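Local coordinates for protein citrate synthase (PDB 6ABX) that probably condenses oxaloacetate with acetyl-CoA to give citrate and CoA, a step of the tricarboxylic acid cycle, at residues L50-L55 with D62-R67. Residues are numbered along the deposited sequence; the frame is centred on the assembly and turned at random.
Sequences LWYGKL and DDFKSR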
loop_
_atom_site.group_PDB
_atom_site.type_symbol
_atom_site.label_atom_id
_atom_site.label_comp_id
_atom_site.label_asym_id
_atom_site.label_seq_id
_atom_site.Cartn_x
_atom_site.Cartn_y
_atom_site.Cartn_z
ATOM N N LEU A 50 -10.095 5.289 20.212
ATOM C CA LEU A 50 -8.876 4.919 19.504
ATOM C C LEU A 50 -8.180 6.158 18.933
ATOM O O LEU A 50 -6.932 6.292 19.032
ATOM C CB LEU A 50 -9.224 3.884 18.413
ATOM C CG LEU A 50 -9.464 2.489 18.947
ATOM C CD1 LEU A 50 -10.058 1.562 17.888
ATOM C CD2 LEU A 50 -8.183 1.872 19.518
ATOM N N TRP A 51 -8.933 7.079 18.344
ATOM C CA TRP A 51 -8.338 8.261 17.686
ATOM C C TRP A 51 -7.865 9.307 18.695
ATOM O O TRP A 51 -6.803 9.854 18.500
ATOM C CB TRP A 51 -9.295 8.919 16.697
ATOM C CG TRP A 51 -9.357 8.205 15.366
ATOM C CD1 TRP A 51 -8.331 7.646 14.671
ATOM C CD2 TRP A 51 -10.529 8.028 14.552
ATOM N NE1 TRP A 51 -8.777 7.096 13.490
ATOM C CE2 TRP A 51 -10.120 7.325 13.375
ATOM C CE3 TRP A 51 -11.868 8.421 14.670
ATOM C CZ2 TRP A 51 -11.001 6.995 12.364
ATOM C CZ3 TRP A 51 -12.737 8.089 13.663
ATOM C CH2 TRP A 51 -12.306 7.378 12.525
ATOM N N TYR A 52 -8.627 9.526 19.770
ATOM C CA TYR A 52 -8.345 10.702 20.665
ATOM C C TYR A 52 -7.759 10.298 22.009
ATOM O O TYR A 52 -7.331 11.190 22.750
ATOM C CB TYR A 52 -9.625 11.513 20.848
ATOM C CG TYR A 52 -10.178 12.106 19.581
ATOM C CD1 TYR A 52 -9.431 13.008 18.834
ATOM C CD2 TYR A 52 -11.437 11.760 19.089
ATOM C CE1 TYR A 52 -9.918 13.558 17.665
ATOM C CE2 TYR A 52 -11.938 12.325 17.925
ATOM C CZ TYR A 52 -11.162 13.212 17.198
ATOM O OH TYR A 52 -11.624 13.766 16.040
ATOM N N GLY A 53 -7.771 9.020 22.362
ATOM C CA GLY A 53 -7.024 8.489 23.470
ATOM C C GLY A 53 -7.774 8.444 24.794
ATOM O O GLY A 53 -7.207 8.014 25.771
ATOM N N LYS A 54 -9.041 8.845 24.791
ATOM C CA LYS A 54 -9.823 8.866 26.020
ATOM C C LYS A 54 -11.280 8.602 25.697
ATOM O O LYS A 54 -11.727 8.836 24.568
ATOM C CB LYS A 54 -9.654 10.221 26.714
ATOM C CG LYS A 54 -10.274 11.401 26.000
ATOM C CD LYS A 54 -9.864 12.760 26.576
ATOM C CE LYS A 54 -10.547 13.974 25.942
ATOM N NZ LYS A 54 -11.088 13.737 24.571
ATOM N N LEU A 55 -12.023 8.110 26.697
ATOM C CA LEU A 55 -13.468 7.984 26.517
ATOM C C LEU A 55 -14.096 9.371 26.435
ATOM O O LEU A 55 -13.767 10.303 27.206
ATOM C CB LEU A 55 -14.091 7.153 27.627
ATOM C CG LEU A 55 -13.729 5.672 27.672
ATOM C CD1 LEU A 55 -14.179 5.044 28.958
ATOM C CD2 LEU A 55 -14.313 4.916 26.500
ATOM N N ASP A 62 -21.769 13.043 21.268
ATOM C CA ASP A 62 -22.870 13.574 20.450
ATOM C C ASP A 62 -22.332 14.351 19.235
ATOM O O ASP A 62 -22.773 14.160 18.122
ATOM C CB ASP A 62 -23.768 14.512 21.256
ATOM C CG ASP A 62 -25.025 14.849 20.474
ATOM O OD1 ASP A 62 -25.770 13.883 20.109
ATOM O OD2 ASP A 62 -25.216 16.040 20.167
ATOM N N ASP A 63 -21.359 15.238 19.457
ATOM C CA ASP A 63 -20.749 15.991 18.373
ATOM C C ASP A 63 -20.076 15.046 17.361
ATOM O O ASP A 63 -20.137 15.253 16.177
ATOM C CB ASP A 63 -19.717 17.008 18.880
ATOM C CG ASP A 63 -20.372 18.165 19.609
ATOM O OD1 ASP A 63 -21.620 18.206 19.624
ATOM O OD2 ASP A 63 -19.624 18.996 20.145
ATOM N N PHE A 64 -19.351 14.039 17.866
ATOM C CA PHE A 64 -18.532 13.136 17.062
ATOM C C PHE A 64 -19.437 12.233 16.233
ATOM O O PHE A 64 -19.124 12.010 15.023
ATOM C CB PHE A 64 -17.651 12.289 17.975
ATOM C CG PHE A 64 -16.763 11.295 17.281
ATOM C CD1 PHE A 64 -15.698 11.703 16.469
ATOM C CD2 PHE A 64 -17.007 9.951 17.433
ATOM C CE1 PHE A 64 -14.860 10.762 15.889
ATOM C CE2 PHE A 64 -16.195 9.016 16.819
ATOM C CZ PHE A 64 -15.118 9.424 16.058
ATOM N N LYS A 65 -20.519 11.749 16.849
ATOM C CA LYS A 65 -21.540 10.898 16.119
ATOM C C LYS A 65 -22.105 11.692 14.937
ATOM O O LYS A 65 -22.208 11.199 13.842
ATOM C CB LYS A 65 -22.696 10.475 17.029
ATOM C CG LYS A 65 -22.354 9.336 17.967
ATOM C CD LYS A 65 -23.376 9.224 19.087
ATOM C CE LYS A 65 -24.762 8.827 18.650
ATOM N NZ LYS A 65 -25.679 8.883 19.813
ATOM N N SER A 66 -22.365 12.983 15.162
ATOM C CA SER A 66 -22.865 13.882 14.106
ATOM C C SER A 66 -21.846 14.080 12.999
ATOM O O SER A 66 -22.190 14.049 11.849
ATOM C CB SER A 66 -23.298 15.211 14.663
ATOM O OG SER A 66 -24.444 15.023 15.447
ATOM N N ARG A 67 -20.586 14.261 13.365
ATOM C CA ARG A 67 -19.565 14.475 12.435
ATOM C C ARG A 67 -19.410 13.282 11.509
ATOM O O ARG A 67 -19.286 13.481 10.302
ATOM C CB ARG A 67 -18.248 14.773 13.126
ATOM C CG ARG A 67 -17.157 15.118 12.132
ATOM C CD ARG A 67 -15.871 15.503 12.795
ATOM N NE ARG A 67 -14.912 15.907 11.771
ATOM C CZ ARG A 67 -13.648 16.193 12.020
ATOM N NH1 ARG A 67 -13.185 16.100 13.262
ATOM N NH2 ARG A 67 -12.871 16.570 11.014
HETATM O O HOH W 1 -10.145 15.756 14.823
HETATM O O HOH W 2 -14.088 15.210 15.696
#
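Phe64 reaches from helix 58-69 to two consecutive aromatic residues, Trp51 and Tyr52, at the C-terminal end of helix 43-52. Its CG lies anti to the backbone N (chi1 179°), which carries the ring away from its own helix and across the gap to the other. The outer rim of the phenyl ring meets the six-membered part of the indole edge to edge, Phe64 CZ lying 3.6 Å from Trp51 CZ3. Tyr52 forms an offset edge-to-face pair with the same ring: its edge is turned toward the face of Phe64, with centroids 6.0 Å apart and planes at 80°. The nearest atoms of that pair are Tyr52 CE2 and Phe64 CE1, at 3.9 Å.

The polar part of the contact runs through water. Arg67, one turn after Phe64, projects from the same side of the helix with an extended chain and brings NH1 to 3.9 Å from Tyr52 OH. One water bridges them, 2.9 Å from Tyr52 OH and accepting from Arg67 NH1 at 2.7 Å; a second lies 2.8 Å from Tyr52 OH and takes only a weak bond from Arg67 NH1. No direct hydrogen bond joins phenol and guanidinium.

Gly53, the first residue past helix 43-52, has a positive phi and begins the turn toward helix 58-69, so the contact joins two consecutive helices of the largely helical citrate synthase fold. Tyr48 adds another ring beside Tyr52 and Phe64. Trp51 continues inward, hydrogen-bonding through NE1 to Thr337 OG1 of helix 324-343, while Ile117 of helix 112-134 packs against both Trp51 and Arg67.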